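Valine-pyruvate aminotransferase (Salmonella typhimurium, PDB 3G7Q) catalyses the pyridoxal 5'-phosphate-dependent transfer of an amino group from L-valine to pyruvate, giving 3-methyl-2-oxobutanoate and L-alanine. Local coordinates at residues 184-189 with 195-200; 204-209 with 235-240; 319-324 with 401-406. One frame throughout, in Å; residues are numbered along the deposited sequence.

Contact 1 of 3, residues 184-189 with 195-200; sequences ICVSRP and NVITDE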
ATOM      1  N   ILE A 184      13.186  -7.602  18.195  1.00 32.73           N
ATOM      2  CA  ILE A 184      12.271  -8.157  19.177  1.00 32.29           C
ATOM      3  C   ILE A 184      10.934  -7.485  18.890  1.00 32.74           C
ATOM      4  O   ILE A 184      10.872  -6.264  18.795  1.00 32.42           O
ATOM      5  CB  ILE A 184      12.730  -7.855  20.597  1.00 33.56           C
ATOM      6  CG1 ILE A 184      14.142  -8.418  20.826  1.00 34.20           C
ATOM      7  CG2 ILE A 184      11.720  -8.407  21.597  1.00 33.20           C
ATOM      8  CD1 ILE A 184      14.727  -8.188  22.245  1.00 32.91           C
ATOM      9  N   CYS A 185       9.877  -8.277  18.762  0.50 31.62           N
ATOM     10  CA  CYS A 185       8.584  -7.736  18.377  0.50 31.87           C
ATOM     11  C   CYS A 185       7.458  -8.136  19.320  0.50 30.91           C
ATOM     12  O   CYS A 185       7.274  -9.314  19.591  0.50 31.53           O
ATOM     13  CB  CYS A 185       8.269  -8.221  16.969  0.50 32.28           C
ATOM     14  SG  CYS A 185       6.837  -7.433  16.253  0.50 34.16           S
ATOM     15  N   VAL A 186       6.703  -7.152  19.808  1.00 29.93           N
ATOM     16  CA  VAL A 186       5.570  -7.381  20.693  1.00 31.96           C
ATOM     17  C   VAL A 186       4.446  -6.434  20.257  1.00 34.14           C
ATOM     18  O   VAL A 186       4.671  -5.492  19.510  1.00 33.02           O
ATOM     19  CB  VAL A 186       5.894  -7.122  22.176  1.00 32.96           C
ATOM     20  CG1 VAL A 186       6.942  -8.062  22.685  1.00 34.50           C
ATOM     21  CG2 VAL A 186       6.324  -5.666  22.394  1.00 32.49           C
ATOM     22  N   SER A 187       3.228  -6.717  20.680  1.00 36.58           N
ATOM     23  CA  SER A 187       2.092  -5.817  20.433  1.00 35.75           C
ATOM     24  C   SER A 187       1.558  -5.478  21.816  1.00 36.54           C
ATOM     25  O   SER A 187       1.823  -6.219  22.777  1.00 35.33           O
ATOM     26  CB  SER A 187       1.031  -6.467  19.553  1.00 38.37           C
ATOM     27  OG  SER A 187       0.601  -7.696  20.134  1.00 39.68           O
ATOM     28  N   ARG A 188       0.835  -4.356  21.948  1.00 32.92           N
ATOM     29  CA  ARG A 188       0.310  -3.952  23.246  1.00 33.25           C
ATOM     30  C   ARG A 188      -0.796  -2.928  23.107  1.00 32.99           C
ATOM     31  O   ARG A 188      -0.516  -1.773  22.779  1.00 33.35           O
ATOM     32  CB  ARG A 188       1.433  -3.339  24.099  1.00 32.49           C
ATOM     33  CG  ARG A 188       1.144  -3.191  25.570  1.00 34.26           C
ATOM     34  CD  ARG A 188       2.264  -2.413  26.236  1.00 35.86           C
ATOM     35  NE  ARG A 188       2.327  -2.624  27.670  1.00 30.75           N
ATOM     36  CZ  ARG A 188       2.772  -1.727  28.560  1.00 32.68           C
ATOM     37  NH1 ARG A 188       3.135  -0.504  28.179  1.00 34.95           N
ATOM     38  NH2 ARG A 188       2.819  -2.024  29.840  1.00 32.08           N
ATOM     39  N   PRO A 189      -2.066  -3.325  23.306  1.00 32.65           N
ATOM     40  CA  PRO A 189      -2.616  -4.671  23.566  1.00 32.04           C
ATOM     41  C   PRO A 189      -2.450  -5.574  22.363  1.00 31.21           C
ATOM     42  O   PRO A 189      -2.263  -5.114  21.230  1.00 31.70           O
ATOM     43  CB  PRO A 189      -4.106  -4.433  23.802  1.00 33.08           C
ATOM     44  CG  PRO A 189      -4.239  -2.938  24.071  1.00 35.09           C
ATOM     45  CD  PRO A 189      -3.116  -2.295  23.307  1.00 32.31           C
ATOM     46  N   ASN A 195      -3.986  -9.526  25.457  1.00 30.53           N
ATOM     47  CA  ASN A 195      -3.003  -9.360  26.502  1.00 28.25           C
ATOM     48  C   ASN A 195      -2.344  -7.984  26.473  1.00 30.19           C
ATOM     49  O   ASN A 195      -2.105  -7.430  25.402  1.00 30.18           O
ATOM     50  CB  ASN A 195      -1.895 -10.383  26.359  1.00 29.32           C
ATOM     51  CG  ASN A 195      -0.957 -10.396  27.563  1.00 27.97           C
ATOM     52  OD1 ASN A 195      -1.415 -10.419  28.716  1.00 29.38           O
ATOM     53  ND2 ASN A 195       0.360 -10.364  27.300  1.00 30.56           N
ATOM     54  N   VAL A 196      -2.018  -7.489  27.657  1.00 30.29           N
ATOM     55  CA  VAL A 196      -1.236  -6.270  27.794  1.00 29.78           C
ATOM     56  C   VAL A 196       0.035  -6.632  28.562  1.00 29.20           C
ATOM     57  O   VAL A 196       0.011  -6.864  29.782  1.00 29.36           O
ATOM     58  CB  VAL A 196      -2.036  -5.125  28.448  1.00 29.30           C
ATOM     59  CG1 VAL A 196      -1.102  -3.971  28.862  1.00 29.65           C
ATOM     60  CG2 VAL A 196      -3.109  -4.641  27.477  1.00 29.95           C
ATOM     61  N   ILE A 197       1.128  -6.772  27.836  0.70 27.89           N
ATOM     62  CA  ILE A 197       2.400  -7.066  28.460  0.70 27.32           C
ATOM     63  C   ILE A 197       2.650  -6.062  29.612  0.70 28.64           C
ATOM     64  O   ILE A 197       2.393  -4.867  29.459  0.70 29.66           O
ATOM     65  CB  ILE A 197       3.504  -7.064  27.371  0.70 29.08           C
ATOM     66  CG1 ILE A 197       4.849  -7.446  27.966  0.70 29.13           C
ATOM     67  CG2 ILE A 197       3.535  -5.699  26.615  0.70 27.83           C
ATOM     68  CD1 ILE A 197       5.953  -7.508  26.927  0.70 33.45           C
ATOM     69  N   THR A 198       3.126  -6.545  30.758  1.00 29.18           N
ATOM     70  CA  THR A 198       3.261  -5.709  31.960  1.00 29.46           C
ATOM     71  C   THR A 198       4.374  -4.677  31.812  1.00 28.57           C
ATOM     72  O   THR A 198       5.297  -4.837  30.995  1.00 29.43           O
ATOM     73  CB  THR A 198       3.489  -6.523  33.236  1.00 28.02           C
ATOM     74  OG1 THR A 198       4.828  -7.059  33.263  1.00 30.89           O
ATOM     75  CG2 THR A 198       2.417  -7.643  33.395  1.00 29.21           C
ATOM     76  N   ASP A 199       4.281  -3.589  32.578  1.00 30.94           N
ATOM     77  CA  ASP A 199       5.352  -2.603  32.557  1.00 28.94           C
ATOM     78  C   ASP A 199       6.719  -3.253  32.826  1.00 29.17           C
ATOM     79  O   ASP A 199       7.679  -2.952  32.128  1.00 29.21           O
ATOM     80  CB  ASP A 199       5.133  -1.488  33.583  1.00 31.03           C
ATOM     81  CG  ASP A 199       3.890  -0.680  33.315  1.00 32.07           C
ATOM     82  OD1 ASP A 199       3.485  -0.570  32.148  1.00 29.93           O
ATOM     83  OD2 ASP A 199       3.334  -0.169  34.289  1.00 33.10           O
ATOM     84  N   GLU A 200       6.769  -4.164  33.780  1.00 27.50           N
ATOM     85  CA  GLU A 200       8.023  -4.824  34.163  1.00 31.63           C
ATOM     86  C   GLU A 200       8.561  -5.692  33.018  1.00 30.00           C
ATOM     87  O   GLU A 200       9.746  -5.664  32.711  1.00 27.89           O
ATOM     88  CB  GLU A 200       7.807  -5.654  35.422  1.00 33.12           C
ATOM     89  CG  GLU A 200       9.081  -6.222  36.047  1.00 43.02           C
TER
HETATM   90  O   HOH W   1       0.675  -6.839  25.096  1.00 27.56           O

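Contact 2 of 3, residues 204-209 with 235-240; sequences KLDRLA and RPLWNP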
ATOM      1  N   LYS A 204      12.074  -4.754  30.870  0.50 27.84           N
ATOM      2  CA  LYS A 204      13.105  -5.808  30.780  0.50 29.27           C
ATOM      3  C   LYS A 204      13.457  -6.065  29.310  0.50 29.08           C
ATOM      4  O   LYS A 204      14.630  -6.049  28.933  0.50 27.23           O
ATOM      5  CB  LYS A 204      12.653  -7.123  31.439  0.50 29.71           C
ATOM      6  CG  LYS A 204      12.599  -7.154  32.965  0.50 32.86           C
ATOM      7  CD  LYS A 204      12.175  -8.559  33.415  0.50 33.08           C
ATOM      8  CE  LYS A 204      11.909  -8.689  34.895  0.50 42.73           C
ATOM      9  NZ  LYS A 204      11.422 -10.077  35.235  0.50 40.03           N
ATOM     10  N   LEU A 205      12.435  -6.273  28.477  1.00 29.81           N
ATOM     11  CA  LEU A 205      12.647  -6.433  27.021  1.00 29.37           C
ATOM     12  C   LEU A 205      13.372  -5.234  26.409  1.00 29.74           C
ATOM     13  O   LEU A 205      14.232  -5.406  25.540  1.00 29.30           O
ATOM     14  CB  LEU A 205      11.325  -6.682  26.283  1.00 29.98           C
ATOM     15  CG  LEU A 205      10.629  -8.015  26.522  1.00 29.72           C
ATOM     16  CD1 LEU A 205       9.253  -8.064  25.832  1.00 30.41           C
ATOM     17  CD2 LEU A 205      11.527  -9.191  26.060  1.00 30.87           C
ATOM     18  N   ASP A 206      13.038  -4.026  26.866  1.00 29.53           N
ATOM     19  CA  ASP A 206      13.680  -2.792  26.399  1.00 30.39           C
ATOM     20  C   ASP A 206      15.171  -2.828  26.770  1.00 30.74           C
ATOM     21  O   ASP A 206      16.013  -2.451  25.968  1.00 32.29           O
ATOM     22  CB  ASP A 206      12.991  -1.578  27.023  1.00 31.48           C
ATOM     23  CG  ASP A 206      13.610  -0.246  26.605  1.00 35.56           C
ATOM     24  OD1 ASP A 206      13.704   0.050  25.412  1.00 41.97           O
ATOM     25  OD2 ASP A 206      13.952   0.527  27.516  1.00 45.07           O
ATOM     26  N   ARG A 207      15.485  -3.276  27.982  0.50 30.87           N
ATOM     27  CA  ARG A 207      16.884  -3.381  28.418  0.50 31.72           C
ATOM     28  C   ARG A 207      17.636  -4.456  27.619  0.50 31.89           C
ATOM     29  O   ARG A 207      18.785  -4.248  27.233  0.50 32.14           O
ATOM     30  CB  ARG A 207      16.977  -3.629  29.937  0.50 31.93           C
ATOM     31  CG  ARG A 207      16.420  -2.468  30.787  0.50 32.26           C
ATOM     32  CD  ARG A 207      16.689  -2.608  32.305  0.50 33.52           C
ATOM     33  NE  ARG A 207      16.184  -3.845  32.911  0.50 34.29           N
ATOM     34  CZ  ARG A 207      14.960  -4.064  33.409  0.50 34.51           C
ATOM     35  NH1 ARG A 207      13.976  -3.156  33.381  0.50 27.65           N
ATOM     36  NH2 ARG A 207      14.706  -5.252  33.936  0.50 39.35           N
ATOM     37  N   LEU A 208      17.005  -5.605  27.393  1.00 31.54           N
ATOM     38  CA  LEU A 208      17.600  -6.668  26.583  1.00 32.60           C
ATOM     39  C   LEU A 208      17.866  -6.205  25.142  1.00 33.68           C
ATOM     40  O   LEU A 208      18.961  -6.420  24.619  1.00 33.41           O
ATOM     41  CB  LEU A 208      16.732  -7.931  26.602  1.00 32.37           C
ATOM     42  CG  LEU A 208      16.726  -8.725  27.910  1.00 34.10           C
ATOM     43  CD1 LEU A 208      15.550  -9.675  27.969  1.00 29.95           C
ATOM     44  CD2 LEU A 208      18.071  -9.469  28.135  1.00 33.79           C
ATOM     45  N   ALA A 209      16.890  -5.530  24.529  1.00 32.82           N
ATOM     46  CA  ALA A 209      17.045  -5.023  23.160  1.00 33.76           C
ATOM     47  C   ALA A 209      18.238  -4.070  23.080  1.00 35.43           C
ATOM     48  O   ALA A 209      19.073  -4.174  22.158  1.00 35.04           O
ATOM     49  CB  ALA A 209      15.761  -4.330  22.675  1.00 30.94           C
ATOM     50  N   ARG A 235       1.907   1.680  31.199  1.00 30.80           N
ATOM     51  CA  ARG A 235       2.658   2.925  31.052  1.00 30.90           C
ATOM     52  C   ARG A 235       3.197   3.009  29.640  1.00 32.50           C
ATOM     53  O   ARG A 235       3.866   2.092  29.178  1.00 32.37           O
ATOM     54  CB  ARG A 235       3.816   2.993  32.038  1.00 31.40           C
ATOM     55  CG  ARG A 235       4.709   4.212  31.828  1.00 35.87           C
ATOM     56  CD  ARG A 235       5.877   4.260  32.817  1.00 37.92           C
ATOM     57  NE  ARG A 235       5.345   4.052  34.135  1.00 37.90           N
ATOM     58  CZ  ARG A 235       5.420   2.936  34.857  1.00 47.07           C
ATOM     59  NH1 ARG A 235       6.135   1.883  34.460  1.00 52.16           N
ATOM     60  NH2 ARG A 235       4.818   2.908  36.033  1.00 46.31           N
ATOM     61  N   PRO A 236       2.908   4.109  28.927  1.00 33.31           N
ATOM     62  CA  PRO A 236       3.477   4.208  27.584  1.00 33.77           C
ATOM     63  C   PRO A 236       5.003   4.269  27.625  1.00 33.77           C
ATOM     64  O   PRO A 236       5.583   4.733  28.630  1.00 32.47           O
ATOM     65  CB  PRO A 236       2.869   5.507  27.044  1.00 36.77           C
ATOM     66  CG  PRO A 236       1.631   5.725  27.893  1.00 36.82           C
ATOM     67  CD  PRO A 236       2.034   5.255  29.235  1.00 34.09           C
ATOM     68  N   LEU A 237       5.635   3.794  26.558  1.00 34.98           N
ATOM     69  CA  LEU A 237       7.082   3.734  26.461  1.00 36.43           C
ATOM     70  C   LEU A 237       7.584   4.120  25.091  1.00 35.90           C
ATOM     71  O   LEU A 237       7.133   3.575  24.085  1.00 33.46           O
ATOM     72  CB  LEU A 237       7.581   2.307  26.726  1.00 37.62           C
ATOM     73  CG  LEU A 237       9.106   2.034  26.692  1.00 39.17           C
ATOM     74  CD1 LEU A 237       9.843   2.788  27.781  1.00 42.82           C
ATOM     75  CD2 LEU A 237       9.425   0.527  26.796  1.00 41.45           C
ATOM     76  N   TRP A 238       8.523   5.054  25.052  1.00 34.10           N
ATOM     77  CA  TRP A 238       9.237   5.336  23.807  1.00 35.63           C
ATOM     78  C   TRP A 238      10.626   5.867  24.132  1.00 35.87           C
ATOM     79  O   TRP A 238      10.814   6.607  25.114  1.00 35.10           O
ATOM     80  CB  TRP A 238       8.522   6.302  22.853  1.00 38.36           C
ATOM     81  CG  TRP A 238       9.246   6.310  21.502  1.00 36.54           C
ATOM     82  CD1 TRP A 238       9.091   5.398  20.482  1.00 40.41           C
ATOM     83  CD2 TRP A 238      10.252   7.226  21.057  1.00 37.89           C
ATOM     84  NE1 TRP A 238       9.946   5.693  19.445  1.00 39.87           N
ATOM     85  CE2 TRP A 238      10.655   6.818  19.764  1.00 37.15           C
ATOM     86  CE3 TRP A 238      10.841   8.359  21.618  1.00 39.31           C
ATOM     87  CZ2 TRP A 238      11.625   7.497  19.036  1.00 40.22           C
ATOM     88  CZ3 TRP A 238      11.800   9.019  20.910  1.00 41.77           C
ATOM     89  CH2 TRP A 238      12.184   8.595  19.620  1.00 40.27           C
ATOM     90  N   ASN A 239      11.603   5.379  23.375  1.00 34.68           N
ATOM     91  CA  ASN A 239      12.974   5.894  23.416  1.00 35.11           C
ATOM     92  C   ASN A 239      13.556   5.608  22.035  1.00 34.76           C
ATOM     93  O   ASN A 239      12.925   4.902  21.234  1.00 33.73           O
ATOM     94  CB  ASN A 239      13.782   5.319  24.584  1.00 35.73           C
ATOM     95  CG  ASN A 239      13.968   3.829  24.501  1.00 37.96           C
ATOM     96  OD1 ASN A 239      14.489   3.321  23.520  1.00 37.08           O
ATOM     97  ND2 ASN A 239      13.579   3.121  25.562  1.00 31.22           N
ATOM     98  N   PRO A 240      14.720   6.177  21.713  1.00 36.42           N
ATOM     99  CA  PRO A 240      15.252   5.972  20.352  1.00 36.42           C
ATOM    100  C   PRO A 240      15.519   4.531  19.874  1.00 36.06           C
ATOM    101  O   PRO A 240      15.722   4.348  18.674  1.00 39.22           O
ATOM    102  CB  PRO A 240      16.556   6.774  20.379  1.00 36.81           C
ATOM    103  CG  PRO A 240      16.303   7.840  21.374  1.00 38.36           C
ATOM    104  CD  PRO A 240      15.555   7.118  22.473  1.00 37.09           C
TER

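Contact 3 of 3, residues 319-324 with 401-406; sequences IAIIRR and AGVKIL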
ATOM      1  N   ILE A 319     -18.450 -11.765  27.561  1.00 29.43           N
ATOM      2  CA  ILE A 319     -18.000 -12.746  28.534  1.00 30.10           C
ATOM      3  C   ILE A 319     -19.186 -13.309  29.298  1.00 32.18           C
ATOM      4  O   ILE A 319     -19.248 -14.504  29.572  1.00 31.23           O
ATOM      5  CB  ILE A 319     -16.946 -12.151  29.489  1.00 30.14           C
ATOM      6  CG1 ILE A 319     -15.640 -11.934  28.715  1.00 32.70           C
ATOM      7  CG2 ILE A 319     -16.697 -13.095  30.692  1.00 33.13           C
ATOM      8  CD1 ILE A 319     -14.535 -11.194  29.494  1.00 34.51           C
ATOM      9  N   ALA A 320     -20.118 -12.443  29.666  1.00 29.76           N
ATOM     10  CA  ALA A 320     -21.297 -12.890  30.410  1.00 30.44           C
ATOM     11  C   ALA A 320     -22.111 -13.901  29.574  1.00 30.31           C
ATOM     12  O   ALA A 320     -22.615 -14.868  30.132  1.00 31.15           O
ATOM     13  CB  ALA A 320     -22.169 -11.720  30.829  1.00 31.03           C
ATOM     14  N   ILE A 321     -22.215 -13.664  28.262  1.00 29.89           N
ATOM     15  CA  ILE A 321     -22.919 -14.586  27.348  1.00 30.80           C
ATOM     16  C   ILE A 321     -22.188 -15.915  27.365  1.00 29.76           C
ATOM     17  O   ILE A 321     -22.796 -16.962  27.585  1.00 29.76           O
ATOM     18  CB  ILE A 321     -23.028 -14.032  25.909  1.00 31.23           C
ATOM     19  CG1 ILE A 321     -23.953 -12.810  25.844  1.00 34.68           C
ATOM     20  CG2 ILE A 321     -23.566 -15.108  24.934  1.00 30.30           C
ATOM     21  CD1 ILE A 321     -23.901 -12.061  24.480  1.00 34.55           C
ATOM     22  N   ILE A 322     -20.874 -15.878  27.183  1.00 28.90           N
ATOM     23  CA  ILE A 322     -20.061 -17.094  27.194  1.00 28.35           C
ATOM     24  C   ILE A 322     -20.281 -17.889  28.473  1.00 29.30           C
ATOM     25  O   ILE A 322     -20.510 -19.107  28.443  1.00 28.67           O
ATOM     26  CB  ILE A 322     -18.548 -16.782  27.024  1.00 29.05           C
ATOM     27  CG1 ILE A 322     -18.260 -16.236  25.607  1.00 31.07           C
ATOM     28  CG2 ILE A 322     -17.680 -18.041  27.302  1.00 28.58           C
ATOM     29  CD1 ILE A 322     -16.842 -15.700  25.446  1.00 29.44           C
ATOM     30  N   ARG A 323     -20.220 -17.202  29.605  1.00 29.04           N
ATOM     31  CA  ARG A 323     -20.357 -17.881  30.896  1.00 27.94           C
ATOM     32  C   ARG A 323     -21.750 -18.483  31.163  1.00 27.82           C
ATOM     33  O   ARG A 323     -21.884 -19.390  32.005  1.00 30.10           O
ATOM     34  CB  ARG A 323     -19.902 -16.939  32.003  1.00 28.93           C
ATOM     35  CG  ARG A 323     -18.386 -16.714  31.984  1.00 30.80           C
ATOM     36  CD  ARG A 323     -17.676 -17.916  32.532  1.00 32.86           C
ATOM     37  NE  ARG A 323     -16.199 -17.850  32.453  1.00 33.22           N
ATOM     38  CZ  ARG A 323     -15.392 -18.669  31.790  1.00 34.15           C
ATOM     39  NH1 ARG A 323     -15.866 -19.707  31.103  1.00 29.96           N
ATOM     40  NH2 ARG A 323     -14.077 -18.463  31.869  1.00 33.91           N
ATOM     41  N   ARG A 324     -22.775 -18.036  30.448  1.00 29.38           N
ATOM     42  CA  ARG A 324     -24.090 -18.694  30.555  1.00 29.22           C
ATOM     43  C   ARG A 324     -24.048 -20.074  29.947  1.00 31.85           C
ATOM     44  O   ARG A 324     -24.842 -20.924  30.315  1.00 30.44           O
ATOM     45  CB  ARG A 324     -25.180 -17.882  29.899  1.00 28.64           C
ATOM     46  CG  ARG A 324     -25.561 -16.678  30.757  1.00 35.27           C
ATOM     47  CD  ARG A 324     -26.842 -16.029  30.343  1.00 41.89           C
ATOM     48  NE  ARG A 324     -26.694 -15.151  29.212  1.00 49.91           N
ATOM     49  CZ  ARG A 324     -27.208 -15.351  27.999  1.00 53.83           C
ATOM     50  NH1 ARG A 324     -27.953 -16.418  27.687  1.00 51.66           N
ATOM     51  NH2 ARG A 324     -26.984 -14.428  27.084  1.00 52.91           N
ATOM     52  N   ALA A 401     -25.880 -16.803  19.421  1.00 31.56           N
ATOM     53  CA  ALA A 401     -26.134 -17.944  18.550  1.00 32.10           C
ATOM     54  C   ALA A 401     -24.840 -18.724  18.297  1.00 30.35           C
ATOM     55  O   ALA A 401     -24.859 -19.961  18.282  1.00 31.15           O
ATOM     56  CB  ALA A 401     -26.771 -17.490  17.233  1.00 31.21           C
ATOM     57  N   GLY A 402     -23.734 -18.015  18.090  1.00 30.01           N
ATOM     58  CA  GLY A 402     -22.417 -18.665  17.878  1.00 30.86           C
ATOM     59  C   GLY A 402     -21.934 -19.418  19.109  1.00 29.85           C
ATOM     60  O   GLY A 402     -21.428 -20.554  19.023  1.00 29.09           O
ATOM     61  N   VAL A 403     -22.074 -18.785  20.266  1.00 29.50           N
ATOM     62  CA  VAL A 403     -21.654 -19.363  21.552  1.00 28.25           C
ATOM     63  C   VAL A 403     -22.475 -20.597  21.883  1.00 30.01           C
ATOM     64  O   VAL A 403     -21.933 -21.603  22.361  1.00 29.35           O
ATOM     65  CB  VAL A 403     -21.690 -18.293  22.696  1.00 30.68           C
ATOM     66  CG1 VAL A 403     -21.601 -18.941  24.084  1.00 32.53           C
ATOM     67  CG2 VAL A 403     -20.555 -17.256  22.478  1.00 32.58           C
ATOM     68  N   LYS A 404     -23.775 -20.549  21.627  1.00 29.84           N
ATOM     69  CA  LYS A 404     -24.629 -21.697  21.874  1.00 30.85           C
ATOM     70  C   LYS A 404     -24.137 -22.908  21.068  1.00 28.62           C
ATOM     71  O   LYS A 404     -24.041 -24.031  21.601  1.00 28.80           O
ATOM     72  CB  LYS A 404     -26.076 -21.362  21.518  1.00 29.71           C
ATOM     73  CG  LYS A 404     -27.062 -22.526  21.719  1.00 33.53           C
ATOM     74  CD  LYS A 404     -28.484 -22.090  21.436  1.00 39.58           C
ATOM     75  CE  LYS A 404     -29.459 -23.245  21.619  1.00 46.12           C
ATOM     76  NZ  LYS A 404     -30.846 -22.760  21.419  1.00 56.30           N
ATOM     77  N   ILE A 405     -23.828 -22.679  19.793  1.00 28.07           N
ATOM     78  CA  ILE A 405     -23.335 -23.746  18.907  1.00 27.99           C
ATOM     79  C   ILE A 405     -21.955 -24.214  19.406  1.00 27.66           C
ATOM     80  O   ILE A 405     -21.696 -25.424  19.506  1.00 28.32           O
ATOM     81  CB  ILE A 405     -23.296 -23.266  17.446  1.00 28.15           C
ATOM     82  CG1 ILE A 405     -24.742 -23.166  16.900  1.00 31.84           C
ATOM     83  CG2 ILE A 405     -22.443 -24.183  16.564  1.00 27.70           C
ATOM     84  CD1 ILE A 405     -24.840 -22.476  15.552  1.00 32.58           C
ATOM     85  N   LEU A 406     -21.095 -23.265  19.732  1.00 28.85           N
ATOM     86  CA  LEU A 406     -19.784 -23.597  20.297  1.00 27.80           C
ATOM     87  C   LEU A 406     -19.918 -24.515  21.507  1.00 29.67           C
ATOM     88  O   LEU A 406     -19.259 -25.545  21.588  1.00 26.92           O
ATOM     89  CB  LEU A 406     -19.006 -22.326  20.688  1.00 28.29           C
ATOM     90  CG  LEU A 406     -17.656 -22.510  21.424  1.00 27.74           C
ATOM     91  CD1 LEU A 406     -16.623 -23.253  20.585  1.00 27.58           C
ATOM     92  CD2 LEU A 406     -17.074 -21.147  21.931  1.00 26.31           C
TER

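Contact 1 of 3, residues 184-189 with 195-200
At the strand-to-helix step of a beta-alpha-beta unit, Arg188, just past strand 181-187, lays its side chain across Val196, Ile197 and Asp199 on the way into helix 199-211. The guanidinium takes the Ile197 carbonyl side-on: Arg188 NE lies 2.9 Å from Ile197 O, and Arg188 NH2 is 2.9 Å from the same Ile197 O. One acceptor thus receives two bent bonds, and both lie near the guanidinium plane, which limits rotation of the group. NH2 also makes a straighter bond (158°) to Asp199, forming a salt bridge with Arg188 NH2 to Asp199 OD1 at 2.8 Å. NH2 meets OD1 on its anti side but tilted out of the carboxylate plane, and the guanidinium and carboxylate planes stand 75° apart. With CG anti to the backbone N (chi1 -165°) and the chain extended to NE, the methylenes pass the branch methyl CG2 of Ile197, Arg188 CD to Ile197 CG2 being 3.5 Å. The short loop bridged here carries the Asn-Pro-Thr-Gly sequence familiar from class I aminotransferases, and a cis peptide precedes Pro189. Pro189 and Val196 lie side by side, with Pro189 CB 3.8 Å from Val196 CG2. A water bridges the two segments: it donates to Ser187 O (2.7 Å) and Asn195 O (2.9 Å) and accepts from Ile197 N (2.8 Å), so one molecule links three backbone groups. Thr198 is the N-cap, its side chain capping a backbone N of helix 199-211, while Thr198 N donates to Glu201 OE1, the reciprocal pattern of a capping box. Ser187 and Asn195 turn to Glu137 and Lys167 respectively, while Arg188 NH1 bonds Arg235 O and Asp199 OD1 also accepts from Arg235 N.

Contact 2 of 3, residues 204-209 with 235-240
Asp206 of helix 199-211 meets Leu237 and Asn239 of the loop that leads into strand 242-247, so the contact fastens one outer helix of the alpha/beta domain to the approach of a central-sheet strand. The close part is narrow. Asn239 ND2 donates to Asp206 OD1 at 3.1 Å in a nearly linear bond (171°), reaching that oxygen on its syn side but lifted out of the carboxylate plane. The same nitrogen makes a weak second bond, with Asn239 ND2 to Asp206 OD2 at 3.3 Å, so one amide group spans both carboxylate oxygens. The two side chains come from opposite directions, and their flat ends are turned 39° against each other instead of lying coplanar. Asp206 CG sits anti to its own nitrogen (chi1 179°), which carries the carboxylate out from the helix toward the loop. Beside this polar pair, Leu237 brings one methyl to the aspartate stem, Leu237 CD2 to Asp206 CB being 4.1 Å. Ile242 of the strand touches both Asp206 and Leu237.

Away from these three residues the arrangement is loose. Even the nearest alpha carbons, Asp206 CA and Asn239 CA, are 9.2 Å apart; only 109 Å² of surface is buried, and none of the three touching residues is fully buried. Trp238, between the two contacting loop residues, starts its side chain away from the helix and takes no part, while Arg207, next to Asp206, and Pro240, next to Asn239, are exposed. The inner face of the helix is different: Leu205 and Ala209 pack on strand 181-187. The amide of Asn239 is also held at its other end, where OD1 accepts from Asn241 N in an Asx turn across Pro240.

Contact 3 of 3, residues 319-324 with 401-406
Along 319-324, Ile321 is the first to meet Val403 of helix 396-416, through its branch methyl: Ile321 CG2 is 4.3 Å from Val403 CB. Its carbonyl is a neighbour too, with Ile321 O lying 4.2 Å from Val403 CG1. One residue on, Ile322 gives the closer approach. Val403 CG1 rests against the backbone, 3.9 Å from Ile322 CA, while its second methyl turns to the side chain, Val403 CG2 to Ile322 CG1 being 4.0 Å. Both methyls of the valine are therefore engaged, and the two side chains cross at about a right angle. Alpha carbons only 6.3 Å apart (Ile322 CA to Val403 CA) show how near the helices come here. The C-terminal end of helix 299-325 and helix 396-416 pack here in the small domain of the aminotransferase fold, against a mixed sheet: Ile322 also packs on Ile333, Leu342 and Leu344 of its strands, and Leu406 reaches Leu344 as well. With CG1 beside the backbone N (chi1 -68°), Ile322 turns this arm to Val403 CG2. Further along, Arg324 leaves the apolar seam, and its NH2 forms a salt bridge with Glu400 OE1.

In the fold
From the N terminus, the three contacts follow one another in series; none nests in or crosses another. Contact 1 closes a five-residue loop straight after strand 181-187. Contact 2 closes a span of 25 residues that includes strand 216-219. Contact 3 spans 76 residues and brings two late helices together. Contacts 1 and 2 share helix 199-211 and have centres about 10 Å apart; they meet where Leu205 packs on Val186 and Ile197. Contact 1 joins the end of strand 181-187 to the start of the helix; contact 2 joins the helix to the loop entering strand 242-247, both strands of the seven-stranded sheet. Contact 3 lies apart, its centre about 38 Å from that of contact 2, beside the other large sheet.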